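Local structure of protein-glutaminase (Chryseobacterium proteolyticum, 2ZK9) at residues F15-N20 against M54-D59; R45-R50 against I157-V162; E61-Y66 against V112-W117; W80-A85 against V141-P146; A120-N123 against S128-V131. The protein probably hydrolyses the side-chain amide of glutamine residues in proteins, leaving glutamate and releasing ammonia, as a member of the papain-like clan. All coordinates share one frame; numbering follows the deposited sequence. Where two conformers were deposited one is given.

From the N terminus, contact 1 closes the first loop by joining helix 8-19 to the C-terminal end of helix 42-55. Contact 2 starts further back on helix 42-55, so it crosses contact 1, and it reaches far ahead to helix 157-165. Its long loop encloses the other three contacts. Contact 3 sets helix 114-120 against strand 61-66. Contact 4 opens within that span and closes beyond it, so the two cross; it joins strand 82-91, the neighbour of 61-66 in the central sheet, to strand 141-144. Contact 5 is a short closure inside contact 4, between the loop that follows helix 114-120 and the start of strand 130-138, on the far side of the chain's centre from contact 1.

Contact 1: residues F15-N20 against M54-D59; sequences FNQIKN and MNNGYD
The side-chain amides of Gln17 and Asn56 meet through their polar ends, the two planes 48° apart. Each NH2 group sends its partner bond out nearly within its own amide plane, but because of the twist each donor is tilted from the plane of the carbonyl it reaches. The result is a reciprocal pair: Asn56 ND2 donates to Gln17 OE1 at 2.8 Å, and Gln17 NE2 donates to Asn56 OD1 at 3.1 Å. Both bonds are fairly straight, at 161° and 160°. Gln17 comes off helix 8-19 with its chain extended beyond CG, and Asn56 points back at it from the opposite direction, just where helix 42-55 ends. Gly57 follows with positive phi and completes a Schellman motif there. Gln17 NE2 also bonds Ser13 OG, and Asn56 ND2 also bonds Ile52 O, so each amide is tied back to its own helix. Ile18 packs on Met49, Ile52 and Leu53 to join the same two helices through apolar groups. Both amides were modelled in two conformers, so this pairing describes one state of a surface link; two neutral groups exchanging donor and acceptor join the helices without any net charge.

Contact 2: residues R45-R50 against I157-V162; sequences RAHKMR and INTNCV
Helix-helix packing joins His47 and Lys48 of helix 42-55 to Thr159 and Asn160 of helix 157-165. The axes of the two short helical segments pass 9.1 Å apart at a signed crossing angle of -116°, steep enough to confine the contact to one turn of each helix. As in papain-like enzymes, helix 42-55 is probably the central helix that carries a cysteine, here Cys42, at its start. Thr159 is the residue that enters the crossing, and its two branches part company. Its methyl CG2 lies 3.9 Å from Lys48 CB, while its hydroxyl OG1 turns to the other side and sits 3.3 Å from His47 CB, at the edge of the imidazole and near its plane. This OG1 is not left to the carbon atoms, since it is hydrogen-bonded to Asp153 OD2. The ring nitrogen ND1 of His47 is instead hydrogen-bonded to Lys62 NZ of strand 61-66. Nearer the surface, Lys48 has CG anti to its backbone N (chi1 -165°) and a bend at chi2, which carries the ammonium group across to Asn160 at about a right angle. There Lys48 NZ, which also bonds Gln51 OE1 on its own helix, donates across the crossing to Asn160 OD1 at 2.8 Å. The nitrogen lies in the carbonyl plane of Asn160, on a lone pair of OD1, with a C=O...N angle of 136°.

Contact 3: residues E61-Y66 against V112-W117; sequences EKQFVY and VTDTAW
Trp117 slides its six-membered ring past Gln63 and Val65 of strand 61-66, in the direction opposite to theirs. Its outer carbons do the touching: CH2 lies 3.3 Å from the backbone O of Gln63 and 3.7 Å from Val65 CG1, while CZ3 lies 3.4 Å from Gln63 OE1. A chi1 of 179° swings the indole clear of the backbone N and out from helix 114-120 to the strand. The amide of Gln63 is inclined 60° to that ring and continues past it to Asp114 in the first turn of the helix. There Gln63 NE2 donates to Asp114 OD1 at 3.0 Å, nearly straight at 173° and within the amide plane. The carboxylate oxygen receives it on its anti lone pair. The buried amide is gripped from several sides, for NE2 also bonds Asn136 OD1 on strand 130-138, and OE1 accepts from Arg118 NH1, which in turn forms a salt bridge with Asp114 OD1. A leucine in place of Gln63 would probably leave Asn136 OD1 and Asp114 OD1 without this donor and Arg118 NH1 without one of its acceptors. Trp117 NE1 bonds Asp103 OD2, the same oxygen that receives His83 NE2, and the indole meets the His83 ring, whose side chain also touches Cys42. A helix packed on the central sheet with its tryptophan beside such a Cys-His-Asp grouping is consistent with the active site of the papain-like clan.

Contact 4: residues W80-A85 against V141-P146; sequences WSYHVA and VYYRSP
Tyr82 reaches across to Tyr143 with its phenol, and the approach tightens as far as CZ. CB packs beside the backbone O of Val65 on the neighbouring strand. CG, set between the backbone N and the carbonyl carbon (chi1 81°), lies 4.1 Å from Tyr143 CE1. CD1 and CD2 are both 3.9 Å from that same carbon. CE1 and CE2 of Tyr82 also lie close to Tyr143 CE1, the first at 3.6 Å, and CZ is closer still at 3.5 Å. Tyr143 CE1 thus stands 3.4 Å above the Tyr82 plane, over the ring centre. This is a T-shaped (edge-to-face) pair, the edge of Tyr143 directed at the face of Tyr82, with centroids 4.8 Å apart and planes at 63°. Strand 82-91 belongs to the central mixed sheet, whereas Tyr143 sits on the small antiparallel pair of strands 141-144 and 150-152. There a classic beta bulge places both Tyr142 and Tyr143 opposite Leu151. Tyr142 packs its ring against His47 and Tyr43. Were Tyr82 an alanine, the edge of Tyr143 would probably lose the face it rests on, leaving a gap and a ring freer to turn. The Tyr82 side chain also touches Cys42 and Tyr43 at the start of helix 42-55. At the tip, Tyr82 OH lies 3.6 Å from Tyr143 CD1 and is hydrogen-bonded to O1 of a glycerol, probably from the crystallisation liquor.

Contact 5: residues A120-N123 against S128-V131; sequences ACVN and SASV
Val122 and Ala129 point their CB atoms at each other, and Val131 adds one methyl from the flank. The backbones are closest at this first pair, the CA atoms of Val122 and Ala129 being 4.8 Å apart, which leaves room for little more than a methyl between them. Ala129 CB fits there, 3.6 Å from Val122 CA and 3.7 Å from Val122 CB. Val122 then spreads along the opposing chain. Its CG1, anti to the carbonyl carbon (chi1 -75°), leans over the backbone of Ser130, 3.5 Å from its C. The same methyl, Val122 CG1, meets Val131 CG2 tip to tip at 3.7 Å. Ser130 points its side chain away, so it offers mainly backbone to the valine. The side chains that meet are all apolar, and polar fastening comes instead from Lys70 of strand 69-72, whose backbone bonds those of Cys121 and Asn123 and whose NZ bonds Ser128 O, so one residue holds both segments. Val131 also packs on Val65, which links this edge to strand 61-66. The four residues linking the segments include Cys126, disulfide-bonded to Cys77. The arrangement is a short surface loop pinched shut at its base by aliphatic side chains, the connection that turns the chain from helix 114-120 into strand 130-138 of the central sheet.

Contact 1: residues F15-N20 against M54-D59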
# COMPACT_ATOMS: atom_id res chain seq x y z
N PHE A 15 1.11 -3.13 12.18
CA PHE A 15 -0.17 -2.82 11.55
C PHE A 15 -0.84 -1.64 12.26
O PHE A 15 -1.32 -0.70 11.60
CB PHE A 15 -1.07 -4.07 11.53
CG PHE A 15 -2.37 -3.74 10.84
CD1 PHE A 15 -3.49 -3.31 11.54
CD2 PHE A 15 -2.46 -3.84 9.49
CE1 PHE A 15 -4.64 -2.98 10.86
CE2 PHE A 15 -3.59 -3.49 8.81
CZ PHE A 15 -4.66 -3.02 9.49
N ASN A 16 -0.90 -1.70 13.58
CA ASN A 16 -1.52 -0.61 14.32
C ASN A 16 -0.80 0.71 14.11
O ASN A 16 -1.44 1.78 13.99
CB ASN A 16 -1.60 -1.00 15.82
CG ASN A 16 -2.60 -2.09 16.08
OD1 ASN A 16 -3.55 -2.35 15.34
ND2 ASN A 16 -2.31 -2.77 17.21
N GLN A 17 0.53 0.67 14.10
CA GLN A 17 1.30 1.89 13.85
C GLN A 17 0.95 2.49 12.50
O GLN A 17 0.81 3.72 12.37
CB GLN A 17 2.80 1.63 13.92
CG GLN A 17 3.26 1.19 15.32
CD GLN A 17 4.71 0.89 15.24
OE1 GLN A 17 5.43 1.76 14.73
NE2 GLN A 17 5.13 -0.29 15.67
N ILE A 18 0.82 1.66 11.50
CA ILE A 18 0.42 2.13 10.15
C ILE A 18 -0.97 2.69 10.19
O ILE A 18 -1.22 3.79 9.67
CB ILE A 18 0.57 0.95 9.16
CG1 ILE A 18 2.07 0.68 8.88
CG2 ILE A 18 -0.16 1.29 7.88
CD1 ILE A 18 2.31 -0.63 8.20
N LYS A 19 -1.92 1.97 10.80
CA LYS A 19 -3.30 2.42 10.82
C LYS A 19 -3.42 3.75 11.54
O LYS A 19 -4.22 4.61 11.17
CB LYS A 19 -4.23 1.34 11.38
CG LYS A 19 -5.70 1.68 11.01
CD LYS A 19 -6.68 0.57 11.31
CE LYS A 19 -8.09 0.87 10.97
NZ LYS A 19 -9.03 -0.13 11.48
N ASN A 20 -2.62 3.94 12.57
CA ASN A 20 -2.62 5.18 13.34
C ASN A 20 -2.20 6.39 12.52
O ASN A 20 -2.47 7.53 12.95
CB ASN A 20 -1.74 5.06 14.58
CG ASN A 20 -2.38 4.26 15.67
OD1 ASN A 20 -3.55 3.94 15.64
ND2 ASN A 20 -1.48 4.00 16.66
N MET A 54 10.59 0.64 8.62
CA MET A 54 11.97 0.95 8.78
C MET A 54 12.25 1.72 10.06
O MET A 54 13.28 1.50 10.69
CB MET A 54 12.52 1.66 7.54
CG MET A 54 12.58 0.79 6.31
SD MET A 54 13.24 1.56 4.85
CE MET A 54 14.93 1.89 5.29
N ASN A 55 11.36 2.59 10.46
CA ASN A 55 11.51 3.29 11.73
C ASN A 55 11.68 2.28 12.85
O ASN A 55 12.38 2.56 13.80
CB ASN A 55 10.32 4.22 11.92
CG ASN A 55 10.32 5.51 11.06
OD1 ASN A 55 11.38 5.95 10.55
ND2 ASN A 55 9.13 6.07 10.99
N ASN A 56 11.03 1.15 12.72
CA ASN A 56 11.02 0.05 13.68
C ASN A 56 12.15 -0.95 13.48
O ASN A 56 12.22 -1.92 14.21
CB ASN A 56 9.69 -0.74 13.60
CG ASN A 56 8.54 -0.12 14.33
OD1 ASN A 56 8.21 -0.33 15.51
ND2 ASN A 56 7.85 0.81 13.69
N GLY A 57 13.01 -0.75 12.50
CA GLY A 57 14.12 -1.66 12.21
C GLY A 57 13.77 -2.79 11.26
O GLY A 57 14.52 -3.77 11.26
N TYR A 58 12.70 -2.69 10.48
CA TYR A 58 12.30 -3.73 9.54
C TYR A 58 12.22 -3.20 8.13
O TYR A 58 11.88 -2.04 7.88
CB TYR A 58 10.93 -4.34 9.93
CG TYR A 58 10.98 -4.88 11.34
CD1 TYR A 58 10.31 -4.29 12.39
CD2 TYR A 58 11.72 -6.02 11.59
CE1 TYR A 58 10.37 -4.78 13.65
CE2 TYR A 58 11.85 -6.50 12.88
CZ TYR A 58 11.16 -5.86 13.91
OH TYR A 58 11.23 -6.35 15.18
N ASP A 59 12.45 -4.10 7.18
CA ASP A 59 12.11 -3.85 5.80
C ASP A 59 11.02 -4.85 5.37
O ASP A 59 10.61 -5.70 6.17
CB ASP A 59 13.34 -3.85 4.89
CG ASP A 59 13.25 -3.01 3.63
OD1 ASP A 59 12.14 -2.56 3.29
OD2 ASP A 59 14.31 -2.75 3.00

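Contact 2: residues R45-R50 against I157-V162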
# COMPACT_ATOMS: atom_id res chain seq x y z
N ARG A 45 1.46 5.58 -0.72
CA ARG A 45 0.99 4.95 0.52
C ARG A 45 1.90 3.79 0.91
O ARG A 45 2.23 3.60 2.07
CB ARG A 45 -0.46 4.52 0.40
CG ARG A 45 -1.45 5.62 0.08
CD ARG A 45 -2.87 5.25 0.35
NE ARG A 45 -3.36 4.03 -0.34
CZ ARG A 45 -3.80 4.01 -1.58
NH1 ARG A 45 -3.85 5.07 -2.35
NH2 ARG A 45 -4.19 2.84 -2.12
N ALA A 46 2.28 2.98 -0.08
CA ALA A 46 3.11 1.80 0.20
C ALA A 46 4.47 2.19 0.70
O ALA A 46 5.02 1.59 1.63
CB ALA A 46 3.20 0.91 -1.03
N HIS A 47 5.08 3.23 0.09
CA HIS A 47 6.41 3.63 0.51
C HIS A 47 6.39 4.26 1.91
O HIS A 47 7.35 4.12 2.66
CB HIS A 47 7.02 4.58 -0.53
CG HIS A 47 8.46 4.31 -0.81
ND1 HIS A 47 8.89 3.09 -1.08
CD2 HIS A 47 9.55 5.12 -0.95
CE1 HIS A 47 10.17 3.08 -1.39
NE2 HIS A 47 10.59 4.32 -1.29
N LYS A 48 5.30 4.93 2.25
CA LYS A 48 5.15 5.49 3.59
C LYS A 48 4.94 4.40 4.63
O LYS A 48 5.50 4.46 5.73
CB LYS A 48 4.02 6.50 3.62
CG LYS A 48 3.99 7.39 4.84
CD LYS A 48 5.14 8.40 4.89
CE LYS A 48 4.98 9.38 6.02
NZ LYS A 48 6.13 10.27 6.16
N MET A 49 4.17 3.36 4.28
CA MET A 49 4.07 2.20 5.18
C MET A 49 5.42 1.58 5.42
O MET A 49 5.76 1.19 6.53
CB MET A 49 3.11 1.16 4.60
CG MET A 49 1.66 1.62 4.59
SD MET A 49 0.49 0.25 4.27
CE MET A 49 0.65 0.04 2.51
N ARG A 50 6.22 1.46 4.36
CA ARG A 50 7.58 0.92 4.48
C ARG A 50 8.43 1.79 5.39
O ARG A 50 9.18 1.25 6.19
CB ARG A 50 8.22 0.76 3.12
CG ARG A 50 9.69 0.36 3.23
CD ARG A 50 10.23 0.07 1.86
NE ARG A 50 11.68 -0.28 1.91
CZ ARG A 50 12.65 0.54 1.70
NH1 ARG A 50 12.47 1.83 1.33
NH2 ARG A 50 13.92 0.07 1.79
N ILE A 157 10.88 11.94 -0.82
CA ILE A 157 10.41 13.26 -1.26
C ILE A 157 9.16 13.13 -2.09
O ILE A 157 8.22 13.91 -1.92
CB ILE A 157 11.55 13.98 -1.99
CG1 ILE A 157 12.69 14.33 -0.98
CG2 ILE A 157 11.07 15.21 -2.72
CD1 ILE A 157 13.93 14.86 -1.64
N ASN A 158 9.12 12.20 -3.03
CA ASN A 158 7.91 12.08 -3.84
C ASN A 158 6.73 11.63 -2.97
O ASN A 158 5.64 12.16 -3.07
CB ASN A 158 8.13 11.13 -5.01
CG ASN A 158 7.07 11.32 -6.04
OD1 ASN A 158 6.14 10.48 -6.16
ND2 ASN A 158 7.14 12.36 -6.83
N THR A 159 7.00 10.63 -2.14
CA THR A 159 5.97 10.05 -1.28
C THR A 159 5.29 11.10 -0.47
O THR A 159 4.06 11.21 -0.43
CB THR A 159 6.61 8.99 -0.36
OG1 THR A 159 7.02 7.84 -1.09
CG2 THR A 159 5.65 8.53 0.72
N ASN A 160 6.08 11.90 0.26
CA ASN A 160 5.49 12.88 1.18
C ASN A 160 4.77 13.96 0.40
O ASN A 160 3.74 14.46 0.86
CB ASN A 160 6.57 13.43 2.11
CG ASN A 160 7.00 12.43 3.13
OD1 ASN A 160 6.14 11.78 3.78
ND2 ASN A 160 8.29 12.34 3.39
N CYS A 161 5.30 14.35 -0.76
CA CYS A 161 4.66 15.38 -1.58
C CYS A 161 3.32 14.92 -2.08
O CYS A 161 2.31 15.66 -2.03
CB CYS A 161 5.56 15.72 -2.79
SG CYS A 161 5.14 17.28 -3.60
N VAL A 162 3.24 13.67 -2.56
CA VAL A 162 1.98 13.13 -3.09
C VAL A 162 0.98 12.98 -1.96
O VAL A 162 -0.19 13.35 -2.11
CB VAL A 162 2.24 11.82 -3.84
CG1 VAL A 162 0.95 11.09 -4.13
CG2 VAL A 162 3.04 12.10 -5.09

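Contact 3: residues E61-Y66 against V112-W117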
# COMPACT_ATOMS: atom_id res chain seq x y z
N GLU A 61 8.93 -6.42 1.44
CA GLU A 61 8.81 -6.39 -0.02
C GLU A 61 7.68 -5.49 -0.43
O GLU A 61 6.82 -5.09 0.40
CB GLU A 61 8.56 -7.83 -0.53
CG GLU A 61 9.82 -8.70 -0.42
CD GLU A 61 9.48 -10.14 -0.71
OE1 GLU A 61 8.88 -10.81 0.17
OE2 GLU A 61 9.72 -10.61 -1.88
N LYS A 62 7.57 -5.20 -1.70
CA LYS A 62 6.36 -4.71 -2.35
C LYS A 62 5.76 -5.87 -3.13
O LYS A 62 6.51 -6.67 -3.71
CB LYS A 62 6.61 -3.55 -3.29
CG LYS A 62 7.24 -2.31 -2.73
CD LYS A 62 6.35 -1.56 -1.75
CE LYS A 62 7.05 -0.42 -1.06
NZ LYS A 62 7.56 0.54 -2.05
N GLN A 63 4.44 -5.91 -3.24
CA GLN A 63 3.83 -6.68 -4.30
C GLN A 63 3.08 -5.70 -5.21
O GLN A 63 2.29 -4.89 -4.73
CB GLN A 63 2.87 -7.76 -3.80
CG GLN A 63 2.36 -8.66 -4.92
CD GLN A 63 1.64 -9.90 -4.46
OE1 GLN A 63 0.42 -10.02 -4.59
NE2 GLN A 63 2.37 -10.83 -3.84
N PHE A 64 3.36 -5.81 -6.50
CA PHE A 64 2.68 -5.09 -7.55
C PHE A 64 1.74 -6.03 -8.26
O PHE A 64 2.15 -7.14 -8.61
CB PHE A 64 3.66 -4.51 -8.57
CG PHE A 64 4.54 -3.42 -8.01
CD1 PHE A 64 4.20 -2.08 -8.13
CD2 PHE A 64 5.73 -3.70 -7.34
CE1 PHE A 64 4.95 -1.07 -7.60
CE2 PHE A 64 6.51 -2.70 -6.79
CZ PHE A 64 6.13 -1.36 -6.92
N VAL A 65 0.51 -5.60 -8.51
CA VAL A 65 -0.44 -6.39 -9.29
C VAL A 65 -0.91 -5.52 -10.44
O VAL A 65 -1.08 -4.31 -10.26
CB VAL A 65 -1.60 -6.90 -8.38
CG1 VAL A 65 -2.37 -5.81 -7.69
CG2 VAL A 65 -2.55 -7.78 -9.19
N TYR A 66 -1.10 -6.10 -11.59
CA TYR A 66 -1.39 -5.41 -12.82
C TYR A 66 -2.60 -6.04 -13.52
O TYR A 66 -2.77 -7.24 -13.43
CB TYR A 66 -0.21 -5.50 -13.80
CG TYR A 66 1.12 -5.09 -13.22
CD1 TYR A 66 1.59 -3.81 -13.31
CD2 TYR A 66 1.90 -6.02 -12.55
CE1 TYR A 66 2.83 -3.43 -12.75
CE2 TYR A 66 3.11 -5.66 -12.01
CZ TYR A 66 3.57 -4.37 -12.11
OH TYR A 66 4.82 -4.08 -11.58
N VAL A 112 -3.47 -9.40 5.57
CA VAL A 112 -4.16 -10.42 4.81
C VAL A 112 -3.21 -11.17 3.90
O VAL A 112 -2.10 -10.72 3.62
CB VAL A 112 -5.34 -9.84 4.01
CG1 VAL A 112 -6.36 -9.18 4.95
CG2 VAL A 112 -4.84 -8.86 2.97
N THR A 113 -3.63 -12.34 3.39
CA THR A 113 -2.78 -13.03 2.42
C THR A 113 -2.71 -12.24 1.14
O THR A 113 -3.64 -11.49 0.78
CB THR A 113 -3.30 -14.45 2.12
OG1 THR A 113 -4.58 -14.33 1.51
CG2 THR A 113 -3.34 -15.29 3.39
N ASP A 114 -1.64 -12.46 0.39
CA ASP A 114 -1.54 -11.82 -0.91
C ASP A 114 -2.63 -12.32 -1.88
O ASP A 114 -3.09 -11.56 -2.72
CB ASP A 114 -0.16 -11.94 -1.51
CG ASP A 114 0.33 -13.29 -1.86
OD1 ASP A 114 1.28 -13.38 -2.68
OD2 ASP A 114 -0.23 -14.31 -1.37
N THR A 115 -3.09 -13.56 -1.74
CA THR A 115 -4.16 -14.02 -2.63
C THR A 115 -5.46 -13.31 -2.28
O THR A 115 -6.16 -12.90 -3.22
CB THR A 115 -4.33 -15.53 -2.53
OG1 THR A 115 -4.46 -15.82 -1.12
CG2 THR A 115 -3.13 -16.27 -3.06
N ALA A 116 -5.77 -13.07 -1.01
CA ALA A 116 -6.97 -12.30 -0.69
C ALA A 116 -6.86 -10.88 -1.20
O ALA A 116 -7.82 -10.28 -1.71
CB ALA A 116 -7.19 -12.32 0.81
N TRP A 117 -5.67 -10.31 -1.07
CA TRP A 117 -5.42 -8.95 -1.51
C TRP A 117 -5.62 -8.79 -3.02
O TRP A 117 -6.31 -7.87 -3.47
CB TRP A 117 -4.04 -8.52 -1.07
CG TRP A 117 -3.66 -7.14 -1.49
CD1 TRP A 117 -4.11 -5.95 -1.00
CD2 TRP A 117 -2.69 -6.83 -2.48
NE1 TRP A 117 -3.48 -4.92 -1.63
CE2 TRP A 117 -2.60 -5.41 -2.55
CE3 TRP A 117 -1.87 -7.57 -3.33
CZ2 TRP A 117 -1.74 -4.77 -3.42
CZ3 TRP A 117 -1.02 -6.94 -4.19
CH2 TRP A 117 -0.95 -5.55 -4.25

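Contact 4: residues W80-A85 against V141-P146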
# COMPACT_ATOMS: atom_id res chain seq x y z
N TRP A 80 -8.22 0.65 -11.72
CA TRP A 80 -6.78 0.79 -11.74
C TRP A 80 -6.16 -0.06 -12.83
O TRP A 80 -6.69 -1.10 -13.16
CB TRP A 80 -6.26 0.30 -10.42
CG TRP A 80 -6.56 1.02 -9.17
CD1 TRP A 80 -6.71 2.36 -8.93
CD2 TRP A 80 -6.73 0.32 -7.92
NE1 TRP A 80 -6.94 2.53 -7.59
CE2 TRP A 80 -6.94 1.31 -6.95
CE3 TRP A 80 -6.68 -1.02 -7.50
CZ2 TRP A 80 -7.12 0.98 -5.63
CZ3 TRP A 80 -6.85 -1.32 -6.17
CH2 TRP A 80 -7.04 -0.31 -5.27
N SER A 81 -4.97 0.35 -13.31
CA SER A 81 -4.15 -0.49 -14.15
C SER A 81 -3.14 -1.27 -13.32
O SER A 81 -2.62 -2.30 -13.81
CB SER A 81 -3.45 0.32 -15.21
OG SER A 81 -2.64 1.33 -14.66
N TYR A 82 -2.81 -0.81 -12.12
CA TYR A 82 -1.93 -1.53 -11.23
C TYR A 82 -2.29 -1.10 -9.80
O TYR A 82 -2.89 -0.07 -9.58
CB TYR A 82 -0.44 -1.35 -11.49
CG TYR A 82 0.13 -0.09 -10.91
CD1 TYR A 82 -0.01 1.14 -11.55
CD2 TYR A 82 0.81 -0.09 -9.70
CE1 TYR A 82 0.53 2.28 -10.95
CE2 TYR A 82 1.34 1.01 -9.13
CZ TYR A 82 1.19 2.21 -9.75
OH TYR A 82 1.76 3.30 -9.17
N HIS A 83 -1.83 -1.92 -8.85
CA HIS A 83 -1.89 -1.55 -7.46
C HIS A 83 -0.63 -2.11 -6.77
O HIS A 83 0.02 -3.03 -7.28
CB HIS A 83 -3.19 -2.08 -6.82
CG HIS A 83 -3.41 -1.59 -5.39
ND1 HIS A 83 -3.14 -0.30 -5.03
CD2 HIS A 83 -3.85 -2.25 -4.32
CE1 HIS A 83 -3.43 -0.19 -3.76
NE2 HIS A 83 -3.89 -1.37 -3.27
N VAL A 84 -0.29 -1.57 -5.62
CA VAL A 84 0.87 -1.97 -4.87
C VAL A 84 0.55 -1.85 -3.38
O VAL A 84 -0.17 -0.93 -2.97
CB VAL A 84 2.13 -1.15 -5.27
CG1 VAL A 84 1.94 0.34 -5.09
CG2 VAL A 84 3.35 -1.63 -4.53
N ALA A 85 1.13 -2.73 -2.59
CA ALA A 85 1.13 -2.65 -1.16
C ALA A 85 2.39 -3.33 -0.63
O ALA A 85 3.20 -3.85 -1.37
CB ALA A 85 -0.16 -3.24 -0.57
N VAL A 141 11.83 -0.54 -3.96
CA VAL A 141 11.27 -0.17 -5.24
C VAL A 141 10.00 0.64 -5.03
O VAL A 141 9.05 0.19 -4.40
CB VAL A 141 10.98 -1.43 -6.10
CG1 VAL A 141 10.28 -1.05 -7.37
CG2 VAL A 141 12.30 -2.18 -6.38
N TYR A 142 9.96 1.83 -5.61
CA TYR A 142 8.80 2.70 -5.51
C TYR A 142 7.74 2.34 -6.53
O TYR A 142 6.54 2.30 -6.22
CB TYR A 142 9.25 4.11 -5.73
CG TYR A 142 8.28 5.25 -5.41
CD1 TYR A 142 8.09 6.26 -6.31
CD2 TYR A 142 7.62 5.33 -4.19
CE1 TYR A 142 7.24 7.34 -6.03
CE2 TYR A 142 6.83 6.39 -3.87
CZ TYR A 142 6.65 7.40 -4.79
OH TYR A 142 5.84 8.46 -4.42
N TYR A 143 8.16 2.06 -7.75
CA TYR A 143 7.27 1.62 -8.83
C TYR A 143 8.04 0.63 -9.72
O TYR A 143 9.21 0.83 -10.01
CB TYR A 143 6.73 2.77 -9.66
CG TYR A 143 5.91 2.33 -10.84
CD1 TYR A 143 4.64 1.72 -10.66
CD2 TYR A 143 6.40 2.38 -12.13
CE1 TYR A 143 3.90 1.27 -11.73
CE2 TYR A 143 5.67 1.95 -13.20
CZ TYR A 143 4.41 1.40 -13.00
OH TYR A 143 3.73 0.97 -14.12
N ARG A 144 7.32 -0.39 -10.16
CA ARG A 144 7.77 -1.42 -11.07
C ARG A 144 6.84 -1.46 -12.27
O ARG A 144 5.65 -1.70 -12.09
CB ARG A 144 7.76 -2.81 -10.43
CG ARG A 144 8.05 -3.92 -11.43
CD ARG A 144 7.99 -5.30 -10.79
NE ARG A 144 8.36 -6.38 -11.71
CZ ARG A 144 7.56 -6.89 -12.63
NH1 ARG A 144 6.34 -6.46 -12.79
NH2 ARG A 144 7.99 -7.88 -13.40
N SER A 145 7.39 -1.19 -13.45
CA SER A 145 6.53 -1.29 -14.64
C SER A 145 6.24 -2.74 -14.98
O SER A 145 6.95 -3.62 -14.55
CB SER A 145 7.28 -0.60 -15.81
OG SER A 145 8.30 -1.45 -16.24
N PRO A 146 5.19 -3.02 -15.78
CA PRO A 146 4.91 -4.41 -16.18
C PRO A 146 6.10 -5.03 -16.89
O PRO A 146 6.19 -6.25 -16.84
CB PRO A 146 3.70 -4.28 -17.08
CG PRO A 146 3.04 -2.99 -16.61
CD PRO A 146 4.18 -2.09 -16.22

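Contact 5: residues A120-N123 against S128-V131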
# COMPACT_ATOMS: atom_id res chain seq x y z
N ALA A 120 -9.19 -8.73 -3.98
CA ALA A 120 -9.85 -7.46 -3.74
C ALA A 120 -9.53 -6.43 -4.77
O ALA A 120 -10.23 -5.40 -4.84
CB ALA A 120 -9.49 -6.94 -2.35
N CYS A 121 -8.49 -6.64 -5.58
CA CYS A 121 -8.16 -5.77 -6.70
C CYS A 121 -8.88 -6.12 -7.98
O CYS A 121 -8.69 -5.45 -8.99
CB CYS A 121 -6.64 -5.81 -6.93
SG CYS A 121 -5.65 -5.18 -5.58
N VAL A 122 -9.70 -7.18 -7.94
CA VAL A 122 -10.51 -7.59 -9.08
C VAL A 122 -11.94 -7.81 -8.57
O VAL A 122 -12.55 -8.86 -8.76
CB VAL A 122 -9.92 -8.78 -9.83
CG1 VAL A 122 -8.71 -8.27 -10.65
CG2 VAL A 122 -9.56 -9.95 -8.93
N ASN A 123 -12.50 -6.78 -7.94
CA ASN A 123 -13.78 -6.84 -7.27
C ASN A 123 -14.89 -6.64 -8.30
O ASN A 123 -15.10 -5.53 -8.77
CB ASN A 123 -13.80 -5.78 -6.16
CG ASN A 123 -15.03 -5.88 -5.31
OD1 ASN A 123 -16.08 -6.33 -5.73
ND2 ASN A 123 -14.86 -5.42 -4.08
N SER A 128 -16.39 -5.86 -14.68
CA SER A 128 -15.42 -6.86 -15.09
C SER A 128 -14.03 -6.51 -14.59
O SER A 128 -13.64 -5.36 -14.54
CB SER A 128 -15.37 -6.89 -16.62
OG SER A 128 -16.65 -7.24 -17.17
N ALA A 129 -13.26 -7.53 -14.26
CA ALA A 129 -11.96 -7.31 -13.66
C ALA A 129 -11.10 -8.54 -13.83
O ALA A 129 -11.60 -9.65 -13.78
CB ALA A 129 -12.13 -6.97 -12.18
N SER A 130 -9.80 -8.35 -14.00
CA SER A 130 -8.88 -9.48 -14.13
C SER A 130 -7.45 -9.03 -13.82
O SER A 130 -7.08 -7.89 -14.07
CB SER A 130 -8.91 -10.09 -15.53
OG SER A 130 -8.63 -9.16 -16.53
N VAL A 131 -6.67 -9.97 -13.31
CA VAL A 131 -5.23 -9.80 -13.09
C VAL A 131 -4.46 -10.30 -14.31
O VAL A 131 -4.68 -11.42 -14.74
CB VAL A 131 -4.77 -10.54 -11.83
CG1 VAL A 131 -3.25 -10.54 -11.72
CG2 VAL A 131 -5.41 -9.98 -10.55